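Local coordinates for NOL1/NOP2/sun family protein (Enterococcus faecium, PDB 3M4X) that probably methylates ribosomal RNA, pairing a Rossmann-like methyltransferase domain with a PUA-like RNA-binding domain, at residues L18-E23 with R284-K289; M95-A100 with I231-T236; R212-L217 with I246-E251; S219-L224 with E251-T256; E241-I246 with S271-V276. All coordinates share one frame; numbering follows the deposited sequence.

Contact 1 (L18-E23 with R284-K289); sequences LLLGEE and RIWPHK
Glu23 and His288 meet through one nearly straight hydrogen bond: His288 NE2 donates to Glu23 OE2 over 2.8 Å, with an N-H...O angle of 161°. The carboxylate oxygen lies close to the imidazole plane and accepts the N-H through its anti lone pair, while the carboxylate itself is twisted 67° from the ring. Glu23 holds CG anti to its backbone N (chi1 -176°) and runs out straight from there, which carries OE2 to the ring edge. Deeper in, the packing is apolar and buried: the methyl Leu20 CD2 sits 4.0 Å from Trp286 CH2, obliquely to the indole. Towards solvent the contact slackens. The chain of Lys289 passes Glu23 with its CE 3.7 Å from OE2, yet NZ stays 4.2 Å from OE2, too far for a salt bridge, so the attraction is probably modest. Glu23 OE1 has a firmer ionic partner in Arg270, which leaves each carboxylate oxygen bonded to a different residue. The contact joins the end of helix 10-20 to the chain leaving strand 283-285, with helix 24-33 packing alongside through Phe27, which touches Leu20 and meets Trp286 edge-to-face, and with strand 267-268 touching Trp286 and Lys289 through Ser267.

Contact 2 (M95-A100 with I231-T236); sequences MIVGTA and IYSTCT
Helix 95-100 and strand 231-234 run almost exactly antiparallel, at 175°, with their axes 9.1 Å apart and Val97 facing Ser233 across a CA separation of 6.7 Å. Both methyls of Val97 rest against the side chain of Ser233: Val97 CG2 lies 3.6 Å from Ser233 CB, and Val97 CG1 is 3.7 Å from Ser233 OG. With CG1 anti to the backbone N (chi1 176°), the fork is turned so that both methyls face the strand. The serine hydroxyl, although it lies against these methyls, has a weak hydrogen bond to Asp182 of the adjacent strand 176-182. One helical turn beyond Val97, Ala100 meets Ile231, whose CG1 is 4.4 Å from Ala100 O, while Ile231 CG2 reaches 4.4 Å from Val97 CG1. No hydrogen bond crosses the interface, and all four touching residues are buried. Val297 of strand 295-302 also touches Val97 and Ala100. A helix laid against the face of a central sheet in this way belongs to the alpha/beta layering of the Rossmann-like methyltransferase fold.

Contact 3 (R212-L217 with I246-E251); sequences RQQEIL and ISWLVE
Trp248 swings its indole away from its own backbone N (CG anti to it, chi1 178°), and Gln214 keeps CG beside its N before continuing in an extended course that lays the chain along the indole face. Gln214 CG stands 3.7 Å from the centroid of the Trp248 six-membered ring, almost on the normal, a clear CH-pi contact. Beyond it the amide remains stacked, its plane 27° from that of the ring, and Gln214 OE1 comes to 3.4 Å from Trp248 CD1 over the same face. Leu217, one turn along, touches the indole instead at its edge, with Leu217 CB 4.2 Å from Trp248 CZ3. Leu217 CD1 meets Leu249 CD1 at 4.0 Å, the two leucine side chains crossing at about a right angle. On the sheet, Tyr232 of strand 228-234 touches Leu217, while Leu230 of that strand touches Leu249. The segment axes are 11.1 Å apart and cross at -41°, a wide spacing bridged by the large indole. Two neighbouring helices packed on one face of a beta-sheet are characteristic of the alpha/beta/alpha sandwich of Rossmann-like methyltransferases.

Contact 4 (S219-L224 with E251-T256); sequences SAIKML and ENYPVT
Ile221 points its terminal methyl squarely at the face of Tyr253. Ile221 CD1 lies 3.6 Å from the Tyr253 ring centroid and 13° off the normal, so the aromatic ring receives it almost head-on as a CH-pi contact. The nearest single atom is Tyr253 CG, 3.5 Å from Ile221 CD1, which places the methyl slightly towards the CB side of the ring. The second branch, Ile221 CG2, comes in nearer one rim and meets Tyr253 CD2 at 3.9 Å. With CG1 anti to the carbonyl carbon (chi1 -65°) and the chain extended beyond it, Ile221 can present both branches to the same ring. Val255 adds a lighter touch, its CG1 4.5 Å from Ile221 CD1. Between Tyr253 and Val255 the chain makes an inverse gamma turn centred on Pro254, leading from helix 243-252 into strand 255-258. Phe302 of strand 295-302 packs on Ile221 as well, joining the end of helix 205-222 to the sheet. With no hydrogen bond across the two segments, their association rests on dispersion and hydrophobic burial, the CH-pi contact perhaps adding a weak directional preference.

Contact 5 (E241-I246 with S271-V276); sequences ENEEII and SEWGSV
Glu243 bends its carboxylate against Trp273, where the first turn of helix 243-252 in the Rossmann-like methyltransferase domain meets a short 3-10 turn at 271-273. OE2 of Glu243 approaches the indole at its edge, 3.5 Å from Trp273 CE3, and the carboxylate stands almost perpendicular to the ring, at 88°. Such an approach sets the negative oxygen against the slightly positive C-H rim and is probably mildly favourable. A fold in the Glu243 chain at chi2 (87°) brings the acid to this edge. Closer to the backbone, Glu243 CB lies 3.9 Å from Gly274 N, and the CA atoms of Glu243 and Gly274 are 4.9 Å apart. Outside the two segments, the same OE2 is bonded to Arg284, in a salt bridge, and to the backbone N of Arg270, which should fix the carboxylate's position. The loop is drawn to the helix by Ser247, whose OG bonds Ser275 N, and by Glu251, which bonds the Ser275 hydroxyl. Glu244 lies beside the backbone of Trp273, its CG 3.5 Å from Trp273 O.

Overall arrangement
The five contacts illustrate how a sheet-centred methyltransferase core gathers distant parts of the chain, including the N-terminal region. Contacts 3, 4 and 5 all use helix 243-252, and contacts 3 and 4 also share helix 205-222, their centres about 8 Å apart. The centre of contact 2 lies about 16 Å from those of contacts 3 and 5; Tyr232 on its strand reaches both. Contact 1 spans the longest interval, from residue 18 to 289, enclosing the other four, and touches contact 5 through the Arg284–Glu243 salt bridge and contact 2 through Ile285 against Ile96. Contact 2 closes before contact 5 opens, while the other pairs among contacts 2 to 5 interleave. The C-terminal PUA-like domain takes no part in these contacts.

Contact 1 (L18-E23 with R284-K289)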
# COMPACT_ATOMS: atom_id res chain seq x y z
N LEU A 18 -15.83 -6.49 -31.64
CA LEU A 18 -15.96 -5.20 -32.32
C LEU A 18 -14.84 -4.20 -31.99
O LEU A 18 -14.34 -3.51 -32.88
CB LEU A 18 -17.32 -4.57 -32.02
CG LEU A 18 -18.54 -5.23 -32.67
CD1 LEU A 18 -19.81 -4.51 -32.25
CD2 LEU A 18 -18.41 -5.24 -34.19
N LEU A 19 -14.46 -4.12 -30.71
CA LEU A 19 -13.46 -3.14 -30.28
C LEU A 19 -12.07 -3.48 -30.81
O LEU A 19 -11.32 -2.58 -31.21
CB LEU A 19 -13.39 -3.05 -28.76
CG LEU A 19 -13.99 -1.87 -27.99
CD1 LEU A 19 -14.53 -0.73 -28.88
CD2 LEU A 19 -15.04 -2.39 -27.02
N LEU A 20 -11.73 -4.77 -30.79
CA LEU A 20 -10.36 -5.22 -31.07
C LEU A 20 -10.12 -5.68 -32.50
O LEU A 20 -8.98 -5.71 -32.96
CB LEU A 20 -9.95 -6.33 -30.09
CG LEU A 20 -9.69 -5.86 -28.66
CD1 LEU A 20 -9.25 -7.01 -27.74
CD2 LEU A 20 -8.66 -4.75 -28.67
N GLY A 21 -11.20 -6.03 -33.20
CA GLY A 21 -11.06 -6.56 -34.54
C GLY A 21 -10.43 -7.94 -34.52
O GLY A 21 -10.90 -8.83 -33.81
N GLU A 22 -9.35 -8.12 -35.27
CA GLU A 22 -8.77 -9.45 -35.40
C GLU A 22 -7.89 -9.77 -34.20
O GLU A 22 -7.59 -10.93 -33.92
CB GLU A 22 -7.96 -9.57 -36.69
CG GLU A 22 -6.71 -8.72 -36.73
CD GLU A 22 -5.86 -9.02 -37.94
OE1 GLU A 22 -5.01 -8.17 -38.29
OE2 GLU A 22 -6.03 -10.10 -38.55
N GLU A 23 -7.48 -8.71 -33.52
CA GLU A 23 -6.70 -8.84 -32.31
C GLU A 23 -7.51 -9.59 -31.25
O GLU A 23 -6.95 -10.20 -30.33
CB GLU A 23 -6.30 -7.44 -31.82
CG GLU A 23 -5.39 -7.44 -30.62
CD GLU A 23 -4.87 -6.06 -30.28
OE1 GLU A 23 -5.23 -5.09 -30.98
OE2 GLU A 23 -4.11 -5.95 -29.30
N ARG A 284 -1.91 1.03 -21.29
CA ARG A 284 -2.73 -0.17 -21.24
C ARG A 284 -1.85 -1.40 -21.10
O ARG A 284 -0.78 -1.49 -21.68
CB ARG A 284 -3.63 -0.30 -22.47
CG ARG A 284 -4.98 0.41 -22.30
CD ARG A 284 -5.80 0.33 -23.58
NE ARG A 284 -7.14 0.89 -23.42
CZ ARG A 284 -8.19 0.21 -22.96
NH1 ARG A 284 -8.08 -1.07 -22.61
NH2 ARG A 284 -9.37 0.82 -22.84
N ILE A 285 -2.33 -2.35 -20.31
CA ILE A 285 -1.67 -3.63 -20.22
C ILE A 285 -2.66 -4.70 -20.69
O ILE A 285 -3.71 -4.89 -20.08
CB ILE A 285 -1.14 -3.90 -18.79
CG1 ILE A 285 -0.03 -2.90 -18.47
CG2 ILE A 285 -0.61 -5.32 -18.66
CD1 ILE A 285 0.47 -2.97 -17.07
N TRP A 286 -2.33 -5.35 -21.80
CA TRP A 286 -3.17 -6.39 -22.38
C TRP A 286 -2.52 -7.75 -22.12
O TRP A 286 -1.32 -7.91 -22.32
CB TRP A 286 -3.31 -6.19 -23.89
CG TRP A 286 -4.06 -4.95 -24.37
CD1 TRP A 286 -3.52 -3.80 -24.87
CD2 TRP A 286 -5.49 -4.78 -24.45
NE1 TRP A 286 -4.51 -2.92 -25.23
CE2 TRP A 286 -5.73 -3.50 -24.99
CE3 TRP A 286 -6.58 -5.59 -24.11
CZ2 TRP A 286 -7.02 -3.00 -25.19
CZ3 TRP A 286 -7.86 -5.09 -24.31
CH2 TRP A 286 -8.07 -3.81 -24.85
N PRO A 287 -3.32 -8.73 -21.68
CA PRO A 287 -2.79 -10.05 -21.29
C PRO A 287 -2.19 -10.82 -22.48
O PRO A 287 -1.30 -11.64 -22.31
CB PRO A 287 -4.03 -10.80 -20.76
CG PRO A 287 -5.12 -9.77 -20.65
CD PRO A 287 -4.79 -8.66 -21.58
N HIS A 288 -2.69 -10.57 -23.67
CA HIS A 288 -2.20 -11.28 -24.84
C HIS A 288 -0.93 -10.64 -25.42
O HIS A 288 -0.31 -11.19 -26.32
CB HIS A 288 -3.29 -11.36 -25.91
CG HIS A 288 -3.71 -10.03 -26.45
ND1 HIS A 288 -4.46 -9.13 -25.72
CD2 HIS A 288 -3.51 -9.45 -27.66
CE1 HIS A 288 -4.70 -8.06 -26.45
NE2 HIS A 288 -4.13 -8.23 -27.63
N LYS A 289 -0.55 -9.49 -24.86
CA LYS A 289 0.44 -8.61 -25.47
C LYS A 289 1.57 -8.31 -24.50
O LYS A 289 2.74 -8.38 -24.86
CB LYS A 289 -0.23 -7.28 -25.84
CG LYS A 289 -0.22 -6.92 -27.31
CD LYS A 289 -0.64 -5.47 -27.48
CE LYS A 289 -0.55 -4.98 -28.92
NZ LYS A 289 -0.75 -3.50 -28.99

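Contact 2 (M95-A100 with I231-T236)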
# COMPACT_ATOMS: atom_id res chain seq x y z
N MSE A 95 1.42 -3.62 -10.21
CA MSE A 95 2.58 -2.85 -9.76
C MSE A 95 2.79 -1.60 -10.60
O MSE A 95 3.51 -0.68 -10.18
CB MSE A 95 3.85 -3.70 -9.83
CG MSE A 95 3.84 -4.92 -8.93
SE MSE A 95 5.59 -5.78 -9.06
CE MSE A 95 5.19 -7.44 -8.10
N ILE A 96 2.18 -1.56 -11.78
CA ILE A 96 2.38 -0.43 -12.69
C ILE A 96 1.84 0.85 -12.06
O ILE A 96 2.35 1.94 -12.30
CB ILE A 96 1.70 -0.66 -14.05
CG1 ILE A 96 2.21 0.35 -15.08
CG2 ILE A 96 0.18 -0.55 -13.93
CD1 ILE A 96 3.69 0.32 -15.26
N VAL A 97 0.80 0.70 -11.25
CA VAL A 97 0.10 1.86 -10.72
C VAL A 97 0.99 2.63 -9.75
O VAL A 97 1.20 3.83 -9.91
CB VAL A 97 -1.20 1.41 -10.03
CG1 VAL A 97 -1.90 2.58 -9.40
CG2 VAL A 97 -2.10 0.73 -11.05
N GLY A 98 1.55 1.91 -8.77
CA GLY A 98 2.48 2.51 -7.82
C GLY A 98 3.71 3.06 -8.50
O GLY A 98 4.25 4.10 -8.11
N THR A 99 4.16 2.39 -9.54
CA THR A 99 5.33 2.87 -10.26
C THR A 99 5.03 4.18 -11.00
O THR A 99 5.81 5.12 -10.94
CB THR A 99 5.88 1.80 -11.19
OG1 THR A 99 6.34 0.70 -10.40
CG2 THR A 99 7.03 2.34 -12.03
N ALA A 100 3.88 4.22 -11.67
CA ALA A 100 3.44 5.44 -12.36
C ALA A 100 3.36 6.62 -11.40
O ALA A 100 3.72 7.74 -11.75
CB ALA A 100 2.09 5.22 -13.00
N ILE A 231 -3.13 10.20 -10.15
CA ILE A 231 -2.93 8.96 -10.86
C ILE A 231 -4.24 8.16 -10.79
O ILE A 231 -4.73 7.85 -9.70
CB ILE A 231 -1.75 8.14 -10.29
CG1 ILE A 231 -0.40 8.82 -10.59
CG2 ILE A 231 -1.75 6.73 -10.87
CD1 ILE A 231 -0.00 9.94 -9.64
N TYR A 232 -4.80 7.84 -11.96
CA TYR A 232 -6.03 7.06 -12.07
C TYR A 232 -5.77 5.69 -12.67
O TYR A 232 -5.05 5.56 -13.66
CB TYR A 232 -7.06 7.78 -12.94
CG TYR A 232 -8.33 6.99 -13.22
CD1 TYR A 232 -9.30 6.85 -12.25
CD2 TYR A 232 -8.55 6.40 -14.47
CE1 TYR A 232 -10.47 6.16 -12.50
CE2 TYR A 232 -9.73 5.69 -14.73
CZ TYR A 232 -10.69 5.58 -13.74
OH TYR A 232 -11.87 4.89 -13.96
N SER A 233 -6.38 4.67 -12.09
CA SER A 233 -6.14 3.32 -12.57
C SER A 233 -7.33 2.42 -12.40
O SER A 233 -8.23 2.67 -11.58
CB SER A 233 -4.95 2.69 -11.87
OG SER A 233 -5.35 2.16 -10.61
N THR A 234 -7.31 1.33 -13.15
CA THR A 234 -8.44 0.45 -13.22
C THR A 234 -7.92 -0.94 -13.60
O THR A 234 -6.88 -1.06 -14.23
CB THR A 234 -9.42 1.03 -14.26
OG1 THR A 234 -10.65 1.40 -13.62
CG2 THR A 234 -9.64 0.07 -15.39
N CYS A 235 -8.62 -1.99 -13.17
CA CYS A 235 -8.26 -3.33 -13.60
C CYS A 235 -9.30 -3.88 -14.58
O CYS A 235 -9.74 -5.01 -14.47
CB CYS A 235 -8.05 -4.28 -12.41
SG CYS A 235 -9.48 -4.50 -11.35
N THR A 236 -9.69 -3.04 -15.53
CA THR A 236 -10.67 -3.43 -16.52
C THR A 236 -10.23 -2.89 -17.85
O THR A 236 -9.38 -1.99 -17.91
CB THR A 236 -12.08 -2.91 -16.17
OG1 THR A 236 -13.05 -3.64 -16.93
CG2 THR A 236 -12.21 -1.40 -16.49

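Contact 3 (R212-L217 with I246-E251)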
# COMPACT_ATOMS: atom_id res chain seq x y z
N ARG A 212 -19.74 5.81 -11.15
CA ARG A 212 -19.17 5.78 -9.82
C ARG A 212 -17.75 6.34 -9.85
O ARG A 212 -17.32 7.05 -8.94
CB ARG A 212 -19.19 4.36 -9.24
CG ARG A 212 -19.41 4.31 -7.73
CD ARG A 212 -19.48 2.88 -7.20
NE ARG A 212 -19.86 2.83 -5.79
CZ ARG A 212 -19.29 2.03 -4.88
NH1 ARG A 212 -18.31 1.21 -5.23
NH2 ARG A 212 -19.71 2.06 -3.62
N GLN A 213 -17.04 6.05 -10.93
CA GLN A 213 -15.69 6.56 -11.09
C GLN A 213 -15.70 8.09 -11.06
O GLN A 213 -14.86 8.72 -10.42
CB GLN A 213 -15.04 6.02 -12.37
CG GLN A 213 -14.40 4.65 -12.16
CD GLN A 213 -14.68 3.66 -13.27
OE1 GLN A 213 -14.69 2.45 -13.05
NE2 GLN A 213 -14.92 4.17 -14.46
N GLN A 214 -16.68 8.67 -11.75
CA GLN A 214 -16.81 10.11 -11.84
C GLN A 214 -17.08 10.72 -10.47
O GLN A 214 -16.55 11.77 -10.14
CB GLN A 214 -17.92 10.47 -12.82
CG GLN A 214 -17.57 10.17 -14.26
CD GLN A 214 -18.73 10.40 -15.23
OE1 GLN A 214 -18.53 10.56 -16.43
NE2 GLN A 214 -19.94 10.40 -14.70
N GLU A 215 -17.90 10.05 -9.68
CA GLU A 215 -18.21 10.53 -8.34
C GLU A 215 -16.98 10.52 -7.42
O GLU A 215 -16.74 11.46 -6.66
CB GLU A 215 -19.34 9.71 -7.73
CG GLU A 215 -20.69 9.94 -8.40
CD GLU A 215 -21.58 8.71 -8.40
OE1 GLU A 215 -21.47 7.90 -7.47
OE2 GLU A 215 -22.39 8.57 -9.35
N ILE A 216 -16.22 9.43 -7.48
CA ILE A 216 -15.03 9.29 -6.67
C ILE A 216 -14.04 10.38 -7.06
O ILE A 216 -13.49 11.07 -6.19
CB ILE A 216 -14.41 7.89 -6.82
CG1 ILE A 216 -15.37 6.83 -6.27
CG2 ILE A 216 -13.07 7.79 -6.08
CD1 ILE A 216 -14.91 5.41 -6.48
N LEU A 217 -13.85 10.57 -8.36
CA LEU A 217 -12.90 11.54 -8.90
C LEU A 217 -13.27 12.99 -8.66
O LEU A 217 -12.39 13.85 -8.62
CB LEU A 217 -12.72 11.33 -10.41
CG LEU A 217 -11.89 10.14 -10.85
CD1 LEU A 217 -12.07 9.95 -12.34
CD2 LEU A 217 -10.42 10.37 -10.48
N ILE A 246 -10.82 9.55 -18.56
CA ILE A 246 -9.78 10.56 -18.77
C ILE A 246 -10.24 11.75 -19.63
O ILE A 246 -9.85 12.89 -19.38
CB ILE A 246 -8.50 9.95 -19.38
CG1 ILE A 246 -8.08 8.70 -18.59
CG2 ILE A 246 -7.38 10.97 -19.38
CD1 ILE A 246 -7.83 8.99 -17.13
N SER A 247 -11.06 11.49 -20.64
CA SER A 247 -11.61 12.56 -21.47
C SER A 247 -12.50 13.44 -20.61
O SER A 247 -12.38 14.65 -20.61
CB SER A 247 -12.46 11.98 -22.61
OG SER A 247 -11.69 11.09 -23.39
N TRP A 248 -13.40 12.79 -19.89
CA TRP A 248 -14.28 13.47 -18.96
C TRP A 248 -13.50 14.36 -17.98
O TRP A 248 -13.87 15.51 -17.75
CB TRP A 248 -15.12 12.44 -18.21
CG TRP A 248 -16.03 13.05 -17.18
CD1 TRP A 248 -17.26 13.60 -17.41
CD2 TRP A 248 -15.78 13.16 -15.77
NE1 TRP A 248 -17.79 14.05 -16.22
CE2 TRP A 248 -16.91 13.80 -15.21
CE3 TRP A 248 -14.72 12.80 -14.94
CZ2 TRP A 248 -17.01 14.06 -13.84
CZ3 TRP A 248 -14.81 13.06 -13.58
CH2 TRP A 248 -15.95 13.70 -13.05
N LEU A 249 -12.41 13.83 -17.42
CA LEU A 249 -11.54 14.63 -16.56
C LEU A 249 -11.00 15.86 -17.28
O LEU A 249 -11.06 16.97 -16.75
CB LEU A 249 -10.36 13.80 -16.02
CG LEU A 249 -10.62 12.86 -14.85
CD1 LEU A 249 -9.39 12.01 -14.51
CD2 LEU A 249 -11.06 13.68 -13.65
N VAL A 250 -10.45 15.65 -18.47
CA VAL A 250 -9.85 16.73 -19.25
C VAL A 250 -10.88 17.77 -19.71
O VAL A 250 -10.57 18.96 -19.85
CB VAL A 250 -9.10 16.18 -20.49
CG1 VAL A 250 -8.70 17.32 -21.44
CG2 VAL A 250 -7.88 15.38 -20.06
N GLU A 251 -12.11 17.33 -19.93
CA GLU A 251 -13.16 18.24 -20.38
C GLU A 251 -13.73 19.08 -19.25
O GLU A 251 -14.16 20.21 -19.47
CB GLU A 251 -14.27 17.48 -21.10
CG GLU A 251 -13.85 17.05 -22.50
CD GLU A 251 -14.69 15.92 -23.06
OE1 GLU A 251 -15.55 15.38 -22.33
OE2 GLU A 251 -14.48 15.56 -24.24

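Contact 4 (S219-L224 with E251-T256)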
# COMPACT_ATOMS: atom_id res chain seq x y z
N SER A 219 -14.61 14.06 -6.01
CA SER A 219 -14.12 14.32 -4.67
C SER A 219 -12.59 14.41 -4.66
O SER A 219 -12.02 15.31 -4.03
CB SER A 219 -14.59 13.24 -3.71
OG SER A 219 -15.98 13.34 -3.48
N ALA A 220 -11.94 13.49 -5.36
CA ALA A 220 -10.48 13.43 -5.37
C ALA A 220 -9.88 14.74 -5.81
O ALA A 220 -8.98 15.28 -5.15
CB ALA A 220 -9.98 12.28 -6.30
N ILE A 221 -10.38 15.27 -6.92
CA ILE A 221 -9.80 16.48 -7.49
C ILE A 221 -9.82 17.67 -6.54
O ILE A 221 -8.93 18.53 -6.58
CB ILE A 221 -10.44 16.85 -8.83
CG1 ILE A 221 -10.14 15.77 -9.86
CG2 ILE A 221 -9.90 18.17 -9.33
CD1 ILE A 221 -10.38 16.19 -11.27
N LYS A 222 -10.82 17.72 -5.66
CA LYS A 222 -10.89 18.79 -4.67
C LYS A 222 -9.73 18.73 -3.64
O LYS A 222 -9.38 19.73 -2.99
CB LYS A 222 -12.24 18.79 -3.96
CG LYS A 222 -13.43 18.96 -4.88
CD LYS A 222 -14.68 19.18 -4.06
CE LYS A 222 -15.93 18.74 -4.80
NZ LYS A 222 -17.07 18.63 -3.83
N MSE A 223 -9.13 17.55 -3.50
CA MSE A 223 -8.09 17.40 -2.49
C MSE A 223 -6.68 17.63 -3.00
O MSE A 223 -5.71 17.45 -2.28
CB MSE A 223 -8.25 16.05 -1.80
CG MSE A 223 -9.58 15.99 -1.07
SE MSE A 223 -9.86 14.35 -0.08
CE MSE A 223 -10.43 13.13 -1.54
N LEU A 224 -6.58 18.09 -4.25
CA LEU A 224 -5.30 18.29 -4.91
C LEU A 224 -4.80 19.71 -4.68
O LEU A 224 -5.58 20.65 -4.70
CB LEU A 224 -5.48 18.08 -6.42
CG LEU A 224 -4.80 16.97 -7.20
CD1 LEU A 224 -3.89 16.06 -6.36
CD2 LEU A 224 -5.84 16.16 -7.98
N GLU A 251 -12.11 17.33 -19.93
CA GLU A 251 -13.16 18.24 -20.38
C GLU A 251 -13.73 19.08 -19.25
O GLU A 251 -14.16 20.21 -19.47
CB GLU A 251 -14.27 17.48 -21.10
CG GLU A 251 -13.85 17.05 -22.50
CD GLU A 251 -14.69 15.92 -23.06
OE1 GLU A 251 -15.55 15.38 -22.33
OE2 GLU A 251 -14.48 15.56 -24.24
N ASN A 252 -13.73 18.53 -18.04
CA ASN A 252 -14.43 19.18 -16.95
C ASN A 252 -13.53 19.79 -15.88
O ASN A 252 -14.02 20.43 -14.95
CB ASN A 252 -15.46 18.23 -16.34
CG ASN A 252 -16.57 17.88 -17.32
OD1 ASN A 252 -16.56 16.80 -17.92
ND2 ASN A 252 -17.52 18.80 -17.51
N TYR A 253 -12.22 19.60 -16.04
CA TYR A 253 -11.27 20.12 -15.07
C TYR A 253 -10.00 20.65 -15.70
O TYR A 253 -9.57 20.17 -16.76
CB TYR A 253 -10.90 19.03 -14.07
CG TYR A 253 -12.07 18.51 -13.28
CD1 TYR A 253 -12.80 17.43 -13.73
CD2 TYR A 253 -12.43 19.10 -12.08
CE1 TYR A 253 -13.86 16.94 -13.01
CE2 TYR A 253 -13.50 18.63 -11.35
CZ TYR A 253 -14.21 17.54 -11.81
OH TYR A 253 -15.27 17.05 -11.08
N PRO A 254 -9.38 21.65 -15.06
CA PRO A 254 -8.10 22.16 -15.56
C PRO A 254 -6.97 21.15 -15.31
O PRO A 254 -6.07 21.42 -14.51
CB PRO A 254 -7.88 23.44 -14.74
CG PRO A 254 -8.70 23.26 -13.50
CD PRO A 254 -9.88 22.41 -13.89
N VAL A 255 -7.02 20.01 -15.99
CA VAL A 255 -5.99 18.98 -15.83
C VAL A 255 -5.30 18.65 -17.16
O VAL A 255 -5.92 18.69 -18.22
CB VAL A 255 -6.58 17.67 -15.27
CG1 VAL A 255 -7.14 17.89 -13.87
CG2 VAL A 255 -7.67 17.11 -16.23
N THR A 256 -4.02 18.31 -17.09
CA THR A 256 -3.27 17.93 -18.28
C THR A 256 -2.85 16.47 -18.17
O THR A 256 -2.48 16.00 -17.09
CB THR A 256 -2.02 18.80 -18.46
OG1 THR A 256 -1.31 18.88 -17.23
CG2 THR A 256 -2.41 20.22 -18.89

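Contact 5 (E241-I246 with S271-V276)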
# COMPACT_ATOMS: atom_id res chain seq x y z
N GLU A 241 -14.58 3.04 -18.81
CA GLU A 241 -13.94 3.26 -17.51
C GLU A 241 -12.51 3.79 -17.59
O GLU A 241 -11.92 4.15 -16.58
CB GLU A 241 -13.97 1.98 -16.69
CG GLU A 241 -15.37 1.51 -16.41
CD GLU A 241 -15.40 0.10 -15.93
OE1 GLU A 241 -15.69 -0.80 -16.75
OE2 GLU A 241 -15.12 -0.12 -14.73
N ASN A 242 -11.96 3.83 -18.80
CA ASN A 242 -10.59 4.23 -19.01
C ASN A 242 -10.48 5.52 -19.82
O ASN A 242 -10.50 6.62 -19.26
CB ASN A 242 -9.81 3.10 -19.69
CG ASN A 242 -9.81 1.80 -18.86
OD1 ASN A 242 -9.53 0.72 -19.39
ND2 ASN A 242 -10.13 1.91 -17.58
N GLU A 243 -10.35 5.40 -21.14
CA GLU A 243 -10.21 6.60 -21.99
C GLU A 243 -11.37 7.59 -21.84
O GLU A 243 -11.17 8.79 -21.99
CB GLU A 243 -10.06 6.24 -23.47
CG GLU A 243 -8.76 5.56 -23.86
CD GLU A 243 -8.81 4.05 -23.69
OE1 GLU A 243 -9.81 3.54 -23.15
OE2 GLU A 243 -7.84 3.36 -24.09
N GLU A 244 -12.57 7.10 -21.58
CA GLU A 244 -13.72 8.00 -21.50
C GLU A 244 -13.70 8.76 -20.17
O GLU A 244 -14.06 9.93 -20.14
CB GLU A 244 -15.05 7.28 -21.73
CG GLU A 244 -15.25 6.83 -23.18
CD GLU A 244 -16.63 6.20 -23.43
OE1 GLU A 244 -17.58 6.51 -22.69
OE2 GLU A 244 -16.75 5.40 -24.39
N ILE A 245 -13.25 8.10 -19.10
CA ILE A 245 -13.02 8.75 -17.82
C ILE A 245 -11.94 9.85 -17.90
O ILE A 245 -12.13 10.95 -17.39
CB ILE A 245 -12.63 7.74 -16.73
CG1 ILE A 245 -13.87 7.00 -16.24
CG2 ILE A 245 -11.96 8.44 -15.55
CD1 ILE A 245 -14.98 7.92 -15.73
N ILE A 246 -10.82 9.55 -18.56
CA ILE A 246 -9.78 10.56 -18.77
C ILE A 246 -10.24 11.75 -19.63
O ILE A 246 -9.85 12.89 -19.38
CB ILE A 246 -8.50 9.95 -19.38
CG1 ILE A 246 -8.08 8.70 -18.59
CG2 ILE A 246 -7.38 10.97 -19.38
CD1 ILE A 246 -7.83 8.99 -17.13
N SER A 271 -6.67 6.74 -28.70
CA SER A 271 -7.35 8.01 -28.90
C SER A 271 -8.78 7.80 -29.41
O SER A 271 -9.69 8.53 -29.01
CB SER A 271 -6.56 8.90 -29.86
OG SER A 271 -6.44 8.28 -31.12
N GLU A 272 -8.98 6.81 -30.27
CA GLU A 272 -10.31 6.57 -30.83
C GLU A 272 -11.32 6.10 -29.77
O GLU A 272 -12.52 6.12 -30.01
CB GLU A 272 -10.28 5.61 -32.02
CG GLU A 272 -9.90 4.15 -31.68
CD GLU A 272 -8.40 3.90 -31.71
OE1 GLU A 272 -7.62 4.89 -31.65
OE2 GLU A 272 -7.99 2.72 -31.81
N TRP A 273 -10.83 5.70 -28.60
CA TRP A 273 -11.75 5.34 -27.52
C TRP A 273 -12.08 6.50 -26.58
O TRP A 273 -12.86 6.35 -25.64
CB TRP A 273 -11.21 4.15 -26.73
CG TRP A 273 -11.17 2.89 -27.53
CD1 TRP A 273 -11.79 2.66 -28.74
CD2 TRP A 273 -10.50 1.67 -27.19
NE1 TRP A 273 -11.54 1.39 -29.16
CE2 TRP A 273 -10.74 0.75 -28.24
CE3 TRP A 273 -9.70 1.27 -26.11
CZ2 TRP A 273 -10.22 -0.54 -28.24
CZ3 TRP A 273 -9.19 -0.02 -26.11
CH2 TRP A 273 -9.46 -0.91 -27.17
N GLY A 274 -11.50 7.67 -26.83
CA GLY A 274 -11.76 8.84 -26.01
C GLY A 274 -12.26 10.01 -26.82
O GLY A 274 -12.68 9.84 -27.97
N SER A 275 -12.22 11.21 -26.24
CA SER A 275 -12.62 12.41 -26.98
C SER A 275 -11.70 13.60 -26.76
O SER A 275 -12.10 14.73 -27.04
CB SER A 275 -14.07 12.80 -26.66
OG SER A 275 -14.26 13.09 -25.30
N VAL A 276 -10.49 13.37 -26.28
CA VAL A 276 -9.53 14.46 -26.11
C VAL A 276 -8.16 14.03 -26.59
O VAL A 276 -7.93 12.85 -26.79
CB VAL A 276 -9.44 14.93 -24.63
CG1 VAL A 276 -10.81 15.31 -24.11
CG2 VAL A 276 -8.80 13.83 -23.75